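Side-chain contacts in putative tryptophan halogenase (Xanthomonas campestris pv. campestris, PDB 6Y1W), which is a flavin-dependent halogenase that probably uses FAD to halogenate an aromatic substrate: residues S65-T68 with F69-L73; I75-A78 with Q79-A83; L141-R144 with A145-G149; P490-A493 with E494-R498. All coordinates share one frame; numbering follows the deposited sequence.

Contact 1. Residues S65-T68 with F69-L73; sequences SLVT and FHRLL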
loop_
_atom_site.group_PDB
_atom_site.type_symbol
_atom_site.label_atom_id
_atom_site.label_comp_id
_atom_site.label_asym_id
_atom_site.label_seq_id
_atom_site.Cartn_x
_atom_site.Cartn_y
_atom_site.Cartn_z
ATOM N N SER A 65 -2.752 15.452 -3.493
ATOM C CA SER A 65 -1.352 15.158 -3.791
ATOM C C SER A 65 -0.581 16.400 -4.238
ATOM O O SER A 65 0.647 16.440 -4.076
ATOM C CB SER A 65 -1.282 14.048 -4.841
ATOM O OG SER A 65 -1.949 14.459 -6.035
ATOM N N LEU A 66 -1.246 17.407 -4.822
ATOM C CA LEU A 66 -0.487 18.574 -5.255
ATOM C C LEU A 66 0.042 19.350 -4.055
ATOM O O LEU A 66 1.058 20.038 -4.168
ATOM C CB LEU A 66 -1.316 19.513 -6.133
ATOM C CG LEU A 66 -0.504 20.551 -6.923
ATOM C CD1 LEU A 66 0.373 19.896 -7.996
ATOM C CD2 LEU A 66 -1.413 21.561 -7.613
ATOM N N VAL A 67 -0.653 19.292 -2.917
ATOM C CA VAL A 67 -0.137 19.939 -1.709
ATOM C C VAL A 67 1.206 19.324 -1.343
ATOM O O VAL A 67 2.174 20.020 -1.002
ATOM C CB VAL A 67 -1.144 19.810 -0.552
ATOM C CG1 VAL A 67 -0.648 20.579 0.681
ATOM C CG2 VAL A 67 -2.510 20.323 -0.956
ATOM N N THR A 68 1.283 18.003 -1.409
ATOM C CA THR A 68 2.554 17.325 -1.167
ATOM C C THR A 68 3.607 17.699 -2.202
ATOM O O THR A 68 4.776 17.893 -1.848
ATOM C CB THR A 68 2.307 15.817 -1.153
ATOM O OG1 THR A 68 1.381 15.527 -0.105
ATOM C CG2 THR A 68 3.620 15.050 -0.911
ATOM N N PHE A 69 3.247 17.748 -3.489
ATOM C CA PHE A 69 4.209 18.160 -4.527
ATOM C C PHE A 69 4.888 19.487 -4.166
ATOM O O PHE A 69 6.115 19.644 -4.295
ATOM C CB PHE A 69 3.463 18.306 -5.877
ATOM C CG PHE A 69 4.369 18.451 -7.101
ATOM C CD1 PHE A 69 5.266 17.447 -7.445
ATOM C CD2 PHE A 69 4.267 19.589 -7.915
ATOM C CE1 PHE A 69 6.055 17.565 -8.625
ATOM C CE2 PHE A 69 5.067 19.737 -9.074
ATOM C CZ PHE A 69 5.942 18.722 -9.428
ATOM N N HIS A 70 4.107 20.463 -3.709
ATOM C CA HIS A 70 4.697 21.757 -3.399
ATOM C C HIS A 70 5.554 21.685 -2.147
ATOM O O HIS A 70 6.556 22.402 -2.063
ATOM C CB HIS A 70 3.589 22.817 -3.282
ATOM C CG HIS A 70 2.986 23.119 -4.606
ATOM N ND1 HIS A 70 1.848 23.879 -4.765
ATOM C CD2 HIS A 70 3.401 22.792 -5.855
ATOM C CE1 HIS A 70 1.572 23.982 -6.055
ATOM N NE2 HIS A 70 2.497 23.335 -6.736
ATOM N N ARG A 71 5.227 20.789 -1.217
ATOM C CA ARG A 71 6.123 20.568 -0.088
ATOM C C ARG A 71 7.452 19.998 -0.532
ATOM O O ARG A 71 8.499 20.375 0.009
ATOM C CB ARG A 71 5.474 19.644 0.928
ATOM C CG ARG A 71 4.395 20.355 1.637
ATOM C CD ARG A 71 4.063 19.722 2.962
ATOM N NE ARG A 71 2.952 20.491 3.494
ATOM C CZ ARG A 71 1.743 20.005 3.719
ATOM N NH1 ARG A 71 1.490 18.719 3.480
ATOM N NH2 ARG A 71 0.796 20.819 4.187
ATOM N N LEU A 72 7.435 19.051 -1.479
ATOM C CA LEU A 72 8.700 18.492 -1.959
ATOM C C LEU A 72 9.526 19.569 -2.643
ATOM O O LEU A 72 10.755 19.600 -2.508
ATOM C CB LEU A 72 8.461 17.337 -2.955
ATOM C CG LEU A 72 7.543 16.209 -2.489
ATOM C CD1 LEU A 72 7.364 15.174 -3.604
ATOM C CD2 LEU A 72 8.049 15.571 -1.212
ATOM N N LEU A 73 8.872 20.440 -3.404
ATOM C CA LEU A 73 9.598 21.449 -4.172
ATOM C C LEU A 73 9.876 22.695 -3.339
ATOM O O LEU A 73 10.588 23.595 -3.813
ATOM C CB LEU A 73 8.817 21.839 -5.436
ATOM C CG LEU A 73 9.090 20.980 -6.679
ATOM C CD1 LEU A 73 8.863 19.494 -6.407
ATOM C CD2 LEU A 73 8.261 21.432 -7.913
#
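Leu-66, Val-67 and Thr-68 meet the residues one turn further along the short alpha-helix 65-73, which belongs to the flavin-dependent halogenase fold. The side chain of Leu-66 is shared between two aromatic neighbours. Its CD1 comes obliquely against the ring of Phe-69, 3.9 Å from CD2. Its CG lies 4.1 Å from His-70 NE2. A chi1 of -165° swings the Leu-66 branches away from the backbone N and toward the two rings. The His-70 ring also sits with one face over the carbonyl of Leu-66, whose O is 3.7 Å from His-70 CG. That same O accepts the backbone bond from His-70 N at 3.1 Å. Thr-68 O accepts from Leu-72 N at 2.9 Å and lies 3.3 Å from Leu-72 CG. On the next flank, Val-67 and Arg-71 run side by side in the same direction. Further out, helix 25-39 receives Phe-69 through Met-30 and Ala-34, and Ile-351 of helix 350-363, a predicted FAD-binding residue, lies against Leu-66. His-70 NE2 is hydrogen-bonded to Tyr-170 OH, which restrains the rotation of the imidazole. Ser-65 OG, at the start of the helix, is held by His-352. On the exposed side, the Arg-71 chain is extended from CG to NE, and Val-67 CG1 lies over one face of its guanidinium, 3.8 Å from NH2.

Contact 2. Residues I75-A78 with Q79-A83; sequences IDEA and QFMAA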
loop_
_atom_site.group_PDB
_atom_site.type_symbol
_atom_site.label_atom_id
_atom_site.label_comp_id
_atom_site.label_asym_id
_atom_site.label_seq_id
_atom_site.Cartn_x
_atom_site.Cartn_y
_atom_site.Cartn_z
ATOM N N ILE A 75 7.687 25.003 -2.572
ATOM C CA ILE A 75 6.879 26.074 -3.129
ATOM C C ILE A 75 5.910 26.522 -2.060
ATOM O O ILE A 75 5.233 25.681 -1.461
ATOM C CB ILE A 75 6.137 25.596 -4.391
ATOM C CG1 ILE A 75 7.146 25.503 -5.521
ATOM C CG2 ILE A 75 4.913 26.533 -4.731
ATOM C CD1 ILE A 75 6.564 24.864 -6.783
ATOM N N ASP A 76 5.891 27.835 -1.774
ATOM C CA ASP A 76 5.013 28.396 -0.753
ATOM C C ASP A 76 3.569 28.416 -1.236
ATOM O O ASP A 76 3.268 28.975 -2.300
ATOM C CB ASP A 76 5.463 29.831 -0.416
ATOM C CG ASP A 76 4.570 30.479 0.614
ATOM O OD1 ASP A 76 4.643 30.076 1.802
ATOM O OD2 ASP A 76 3.751 31.352 0.248
ATOM N N GLU A 77 2.664 27.874 -0.417
ATOM C CA GLU A 77 1.277 27.708 -0.858
ATOM C C GLU A 77 0.592 29.043 -1.128
ATOM O O GLU A 77 -0.019 29.228 -2.191
ATOM C CB GLU A 77 0.494 26.917 0.176
ATOM C CG GLU A 77 -0.959 26.774 -0.222
ATOM C CD GLU A 77 -1.755 25.995 0.801
ATOM O OE1 GLU A 77 -2.047 26.567 1.870
ATOM O OE2 GLU A 77 -2.037 24.791 0.532
ATOM N N ALA A 78 0.709 30.018 -0.206
ATOM C CA ALA A 78 0.012 31.284 -0.436
ATOM C C ALA A 78 0.545 32.009 -1.682
ATOM O O ALA A 78 -0.236 32.610 -2.429
ATOM C CB ALA A 78 0.094 32.178 0.816
ATOM N N GLN A 79 1.862 31.955 -1.931
ATOM C CA GLN A 79 2.432 32.609 -3.107
ATOM C C GLN A 79 1.950 31.946 -4.388
ATOM O O GLN A 79 1.519 32.620 -5.337
ATOM C CB GLN A 79 3.959 32.565 -2.991
ATOM C CG GLN A 79 4.768 33.019 -4.159
ATOM C CD GLN A 79 6.226 32.571 -3.975
ATOM O OE1 GLN A 79 6.852 32.050 -4.892
ATOM N NE2 GLN A 79 6.741 32.727 -2.757
ATOM N N PHE A 80 1.974 30.605 -4.403
ATOM C CA PHE A 80 1.461 29.851 -5.541
ATOM C C PHE A 80 -0.016 30.174 -5.803
ATOM O O PHE A 80 -0.415 30.383 -6.949
ATOM C CB PHE A 80 1.679 28.348 -5.262
ATOM C CG PHE A 80 0.553 27.476 -5.757
ATOM C CD1 PHE A 80 0.339 27.325 -7.143
ATOM C CD2 PHE A 80 -0.285 26.830 -4.864
ATOM C CE1 PHE A 80 -0.708 26.541 -7.618
ATOM C CE2 PHE A 80 -1.343 26.037 -5.333
ATOM C CZ PHE A 80 -1.561 25.918 -6.686
ATOM N N MET A 81 -0.851 30.212 -4.744
ATOM C CA MET A 81 -2.287 30.433 -4.946
ATOM C C MET A 81 -2.570 31.845 -5.462
ATOM O O MET A 81 -3.386 32.042 -6.379
ATOM C CB MET A 81 -3.036 30.177 -3.640
ATOM C CG MET A 81 -3.088 28.694 -3.268
ATOM S SD MET A 81 -4.162 28.379 -1.855
ATOM C CE MET A 81 -5.817 28.633 -2.587
ATOM N N ALA A 82 -1.908 32.845 -4.882
ATOM C CA ALA A 82 -2.115 34.207 -5.356
ATOM C C ALA A 82 -1.669 34.356 -6.802
ATOM O O ALA A 82 -2.298 35.082 -7.573
ATOM C CB ALA A 82 -1.326 35.187 -4.487
ATOM N N ALA A 83 -0.611 33.644 -7.193
ATOM C CA ALA A 83 -0.099 33.746 -8.548
ATOM C C ALA A 83 -0.944 33.001 -9.568
ATOM O O ALA A 83 -0.807 33.283 -10.762
ATOM C CB ALA A 83 1.325 33.172 -8.615
HETATM O O HOH W 1 7.542 29.662 -3.300
#
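Asp-76 is the N-cap of helix 77-83, a short helix of the halogenase fold that follows helix 65-73, and it caps the backbone N of Gln-79. The Asp-76 carboxylate turns back over the first turn and accepts from Gln-79 N through OD2 at 2.9 Å. The N-H reaches the anti side of this oxygen, 26° out of the carboxylate plane. The torsion that allows this has Asp-76 CG opposite the backbone N (chi1 179°). The negative carboxylate at the helix start would probably interact favourably with the helix dipole. This is the exposed side of the contact. Here a water accepts from Asp-76 N at 2.9 Å and gives a weak bond to Gln-79 OE1. The other side is tightly packed. Ile-75 CG2 crosses to Phe-80 CB at 3.7 Å, with Phe-173 and Phe-177 of helix 167-180 against Ile-75. The Phe-80 ring meets His-70 and Tyr-163 edge-to-face. Glu-77 and Met-81 lie side by side and point the same way. The Glu-77 chain is extended, and its carboxylate is gripped by four partners: Tyr-161 and Tyr-163 on OE2, His-153 and Tyr-499 on OE1. These bonds probably offset its charge. Met-81 bends at its last torsion (chi3 72°), and its SD rests 3.9 Å from Glu-77 CG.

Contact 3. Residues L141-R144 with A145-G149; sequences LELR and AAQEG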
loop_
_atom_site.group_PDB
_atom_site.type_symbol
_atom_site.label_atom_id
_atom_site.label_comp_id
_atom_site.label_asym_id
_atom_site.label_seq_id
_atom_site.Cartn_x
_atom_site.Cartn_y
_atom_site.Cartn_z
ATOM N N LEU A 141 -16.439 16.292 7.918
ATOM C CA LEU A 141 -16.207 17.741 8.007
ATOM C C LEU A 141 -16.004 18.369 6.628
ATOM O O LEU A 141 -16.584 19.417 6.311
ATOM C CB LEU A 141 -14.981 18.018 8.886
ATOM C CG LEU A 141 -14.521 19.484 8.943
ATOM C CD1 LEU A 141 -15.605 20.377 9.561
ATOM C CD2 LEU A 141 -13.150 19.625 9.654
ATOM N N GLU A 142 -15.147 17.769 5.802
ATOM C CA GLU A 142 -14.882 18.397 4.507
ATOM C C GLU A 142 -16.149 18.518 3.688
ATOM O O GLU A 142 -16.359 19.513 2.975
ATOM C CB GLU A 142 -13.823 17.598 3.734
ATOM C CG GLU A 142 -12.416 17.812 4.272
ATOM C CD GLU A 142 -12.059 16.914 5.470
ATOM O OE1 GLU A 142 -12.922 16.212 6.053
ATOM O OE2 GLU A 142 -10.857 16.881 5.814
ATOM N N LEU A 143 -17.012 17.506 3.767
ATOM C CA LEU A 143 -18.279 17.546 3.051
ATOM C C LEU A 143 -19.144 18.694 3.563
ATOM O O LEU A 143 -19.714 19.457 2.768
ATOM C CB LEU A 143 -19.027 16.207 3.193
ATOM C CG LEU A 143 -20.267 16.070 2.289
ATOM C CD1 LEU A 143 -20.425 14.585 1.826
ATOM C CD2 LEU A 143 -21.535 16.534 3.021
ATOM N N ARG A 144 -19.228 18.844 4.888
ATOM C CA ARG A 144 -20.004 19.952 5.426
ATOM C C ARG A 144 -19.393 21.299 5.025
ATOM O O ARG A 144 -20.124 22.271 4.800
ATOM C CB ARG A 144 -20.099 19.833 6.941
ATOM C CG ARG A 144 -21.007 18.676 7.395
ATOM C CD ARG A 144 -22.478 18.979 7.136
ATOM N NE ARG A 144 -22.865 20.114 7.999
ATOM C CZ ARG A 144 -23.505 21.212 7.599
ATOM N NH1 ARG A 144 -23.885 21.370 6.337
ATOM N NH2 ARG A 144 -23.790 22.177 8.493
ATOM N N ALA A 145 -18.059 21.371 4.910
ATOM C CA ALA A 145 -17.442 22.615 4.455
ATOM C C ALA A 145 -17.791 22.906 2.997
ATOM O O ALA A 145 -17.862 24.076 2.579
ATOM C CB ALA A 145 -15.926 22.545 4.643
ATOM N N ALA A 146 -18.005 21.858 2.206
ATOM C CA ALA A 146 -18.497 22.065 0.849
ATOM C C ALA A 146 -19.904 22.627 0.877
ATOM O O ALA A 146 -20.219 23.551 0.130
ATOM C CB ALA A 146 -18.461 20.742 0.056
ATOM N N GLN A 147 -20.759 22.088 1.749
ATOM C CA GLN A 147 -22.137 22.556 1.790
ATOM C C GLN A 147 -22.233 23.997 2.245
ATOM O O GLN A 147 -23.118 24.723 1.773
ATOM C CB GLN A 147 -22.966 21.683 2.724
ATOM C CG GLN A 147 -23.114 20.301 2.113
ATOM C CD GLN A 147 -23.964 19.380 2.988
ATOM O OE1 GLN A 147 -23.883 19.404 4.211
ATOM N NE2 GLN A 147 -24.763 18.531 2.338
ATOM N N GLU A 148 -21.400 24.403 3.196
ATOM C CA GLU A 148 -21.544 25.721 3.809
ATOM C C GLU A 148 -20.582 26.753 3.249
ATOM O O GLU A 148 -20.641 27.915 3.675
ATOM C CB GLU A 148 -21.338 25.637 5.328
ATOM C CG GLU A 148 -22.289 24.668 6.047
ATOM C CD GLU A 148 -23.736 25.013 5.853
ATOM O OE1 GLU A 148 -24.038 26.218 5.630
ATOM O OE2 GLU A 148 -24.589 24.085 5.923
ATOM N N GLY A 149 -19.667 26.361 2.362
ATOM C CA GLY A 149 -18.777 27.341 1.738
ATOM C C GLY A 149 -17.743 27.936 2.670
ATOM O O GLY A 149 -17.440 29.145 2.583
HETATM O O HOH W 2 -26.204 24.073 8.459
#
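The short helix 141-148 carries an i to i+4 salt bridge between Arg-144 and Glu-148, joined by a bond from Arg-144 to Gln-147. Arg-144 NH1 serves both partners. It gives one bond to Glu-148 OE2 at 2.8 Å and another to Gln-147 OE1 at 2.9 Å. Both oxygens lie at the edge of the guanidinium, near its plane. Glu-148 OE2 uses its anti lone pair, and the carboxylate plane stands 78° from that of the guanidinium. The Gln-147 amide is likewise steeply turned, and the N-H comes tilted from its carbonyl plane. The arginine chain folds at chi2 (-72°) and chi3, which carries the guanidinium forward along the helix to Gln-147 and Glu-148. A weak bond from Arg-144 NH2 also reaches Glu-148 OE2, and a water bridges the two at 3.1 Å from NH2 and 3.0 Å from OE2. Outside the segments, Arg-144 NE forms a salt bridge with Glu-483 of helix 468-486, so the charge has two carboxylate partners. Leu-141, Arg-144 and Glu-148 face that helix. Glu-142 OE2 is held by Asn-160 N. Gly-149, with positive phi, is the first residue past the helix. On the flank next to strand 102-107, Leu-143 CD2 packs against the Gln-147 amide, 3.7 Å from CD.

Contact 4. Residues P490-A493 with E494-R498; sequences PPHA and EFLRR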
loop_
_atom_site.group_PDB
_atom_site.type_symbol
_atom_site.label_atom_id
_atom_site.label_comp_id
_atom_site.label_asym_id
_atom_site.label_seq_id
_atom_site.Cartn_x
_atom_site.Cartn_y
_atom_site.Cartn_z
ATOM N N PRO A 490 -14.033 30.098 8.703
ATOM C CA PRO A 490 -14.642 31.310 8.122
ATOM C C PRO A 490 -15.203 31.050 6.740
ATOM O O PRO A 490 -14.846 30.036 6.104
ATOM C CB PRO A 490 -13.466 32.291 8.039
ATOM C CG PRO A 490 -12.282 31.378 7.769
ATOM C CD PRO A 490 -12.563 30.126 8.613
ATOM N N PRO A 491 -16.018 31.962 6.225
ATOM C CA PRO A 491 -16.391 31.913 4.803
ATOM C C PRO A 491 -15.150 31.878 3.907
ATOM O O PRO A 491 -14.144 32.537 4.178
ATOM C CB PRO A 491 -17.201 33.204 4.597
ATOM C CG PRO A 491 -17.671 33.579 5.999
ATOM C CD PRO A 491 -16.588 33.140 6.922
ATOM N N HIS A 492 -15.236 31.073 2.831
ATOM C CA HIS A 492 -14.118 30.880 1.896
ATOM C C HIS A 492 -13.520 32.211 1.445
ATOM O O HIS A 492 -12.296 32.380 1.393
ATOM C CB HIS A 492 -14.648 30.106 0.683
ATOM C CG HIS A 492 -13.590 29.577 -0.246
ATOM N ND1 HIS A 492 -13.910 29.089 -1.496
ATOM C CD2 HIS A 492 -12.257 29.398 -0.097
ATOM C CE1 HIS A 492 -12.803 28.678 -2.098
ATOM N NE2 HIS A 492 -11.790 28.828 -1.264
ATOM N N ALA A 493 -14.379 33.135 1.057
ATOM C CA ALA A 493 -13.922 34.410 0.518
ATOM C C ALA A 493 -13.148 35.198 1.558
ATOM O O ALA A 493 -12.160 35.857 1.227
ATOM C CB ALA A 493 -15.113 35.237 0.036
ATOM N N GLU A 494 -13.581 35.143 2.825
ATOM C CA GLU A 494 -12.842 35.850 3.863
ATOM C C GLU A 494 -11.464 35.237 4.063
ATOM O O GLU A 494 -10.466 35.955 4.226
ATOM C CB GLU A 494 -13.636 35.838 5.170
ATOM C CG GLU A 494 -14.696 36.913 5.188
ATOM C CD GLU A 494 -15.649 36.774 6.349
ATOM O OE1 GLU A 494 -16.831 37.169 6.185
ATOM O OE2 GLU A 494 -15.205 36.283 7.418
ATOM N N PHE A 495 -11.377 33.909 4.023
ATOM C CA PHE A 495 -10.079 33.285 4.178
ATOM C C PHE A 495 -9.161 33.625 3.005
ATOM O O PHE A 495 -7.992 33.955 3.207
ATOM C CB PHE A 495 -10.233 31.764 4.344
ATOM C CG PHE A 495 -8.960 31.121 4.759
ATOM C CD1 PHE A 495 -8.519 31.224 6.084
ATOM C CD2 PHE A 495 -8.155 30.487 3.832
ATOM C CE1 PHE A 495 -7.291 30.668 6.466
ATOM C CE2 PHE A 495 -6.937 29.942 4.203
ATOM C CZ PHE A 495 -6.494 30.028 5.527
ATOM N N LEU A 496 -9.681 33.569 1.770
ATOM C CA LEU A 496 -8.860 33.907 0.608
ATOM C C LEU A 496 -8.315 35.332 0.703
ATOM O O LEU A 496 -7.142 35.582 0.426
ATOM C CB LEU A 496 -9.677 33.752 -0.669
ATOM C CG LEU A 496 -10.153 32.316 -0.982
ATOM C CD1 LEU A 496 -11.197 32.374 -2.083
ATOM C CD2 LEU A 496 -8.914 31.509 -1.469
ATOM N N ARG A 497 -9.187 36.272 1.051
ATOM C CA ARG A 497 -8.767 37.668 1.122
ATOM C C ARG A 497 -7.608 37.855 2.092
ATOM O O ARG A 497 -6.738 38.710 1.866
ATOM C CB ARG A 497 -9.938 38.532 1.557
ATOM C CG ARG A 497 -10.753 39.057 0.391
ATOM C CD ARG A 497 -11.677 40.183 0.833
ATOM N NE ARG A 497 -12.827 39.681 1.581
ATOM C CZ ARG A 497 -13.947 39.246 1.014
ATOM N NH1 ARG A 497 -14.055 39.249 -0.313
ATOM N NH2 ARG A 497 -14.952 38.809 1.769
ATOM N N ARG A 498 -7.598 37.098 3.195
ATOM C CA ARG A 498 -6.524 37.234 4.179
ATOM C C ARG A 498 -5.298 36.383 3.871
ATOM O O ARG A 498 -4.179 36.759 4.253
ATOM C CB ARG A 498 -7.021 36.852 5.584
ATOM C CG ARG A 498 -8.312 37.516 6.005
ATOM C CD ARG A 498 -8.587 37.322 7.503
ATOM N NE ARG A 498 -8.710 35.915 7.893
ATOM C CZ ARG A 498 -9.785 35.394 8.485
ATOM N NH1 ARG A 498 -9.812 34.104 8.808
ATOM N NH2 ARG A 498 -10.837 36.161 8.756
#
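Pro-490 and Pro-491 have extended backbones and lead into helix 492-499, whose first turn bends the chain so that the prolines meet Glu-494, Phe-495 and Arg-498. Pro-491 is the N-cap residue. Its O accepts from Phe-495 N at 3.1 Å, and His-492 O accepts from Leu-496 N at 2.9 Å. Pro-490 CG lies 4.0 Å from Phe-495 CB and 3.8 Å from Arg-498 NH1, so one ring carbon touches both an aromatic side chain and a guanidinium. Pro-491 CD is 3.5 Å from Glu-494 OE2, where the carboxylate crosses the proline ring. This helix N-terminus, with a proline at the N-cap, lies near the C-terminal end of the halogenase chain. The main buried pair is His-492 with Leu-496. The CD1 methyl of Leu-496 makes a CH-pi contact over one face of the imidazole, 3.8 Å from its centroid and 18° off the normal. With CG of His-492 opposite the backbone N (chi1 -168°), the ring projects outward from the helix, and one face meets the leucine of the next turn. Both ring nitrogens have partners: ND1 bonds to Pro-260 O, and NE2 accepts from Phe-88 N, fixing the ring between a loop and strand 87-89. Phe-495 meets the rings of His-153 and Tyr-499. On the exposed side, Arg-497 folds back over its own turn, and Ala-493 O lies over the centre of its guanidinium, 3.8 Å from CZ.

Contacts 1 and 2 lie on consecutive helices and touch: His-70 O is 2.9 Å from Ile-75 N, a probable hydrogen bond. Their centres are 12 Å apart. Contacts 3 and 4, far apart in sequence, meet through Gly-149 O and His-492 N, 2.9 Å apart and probably bonded. Contacts 2 and 4 approach to about 4 Å between nearest atoms. Three contacts come near Lys-89, the predicted active-site residue: the side chains of Met-81 and Ala-146 are each about 8 Å from its side chain, and that of His-492 about 7 Å. Contact 1 instead borders the predicted FAD site.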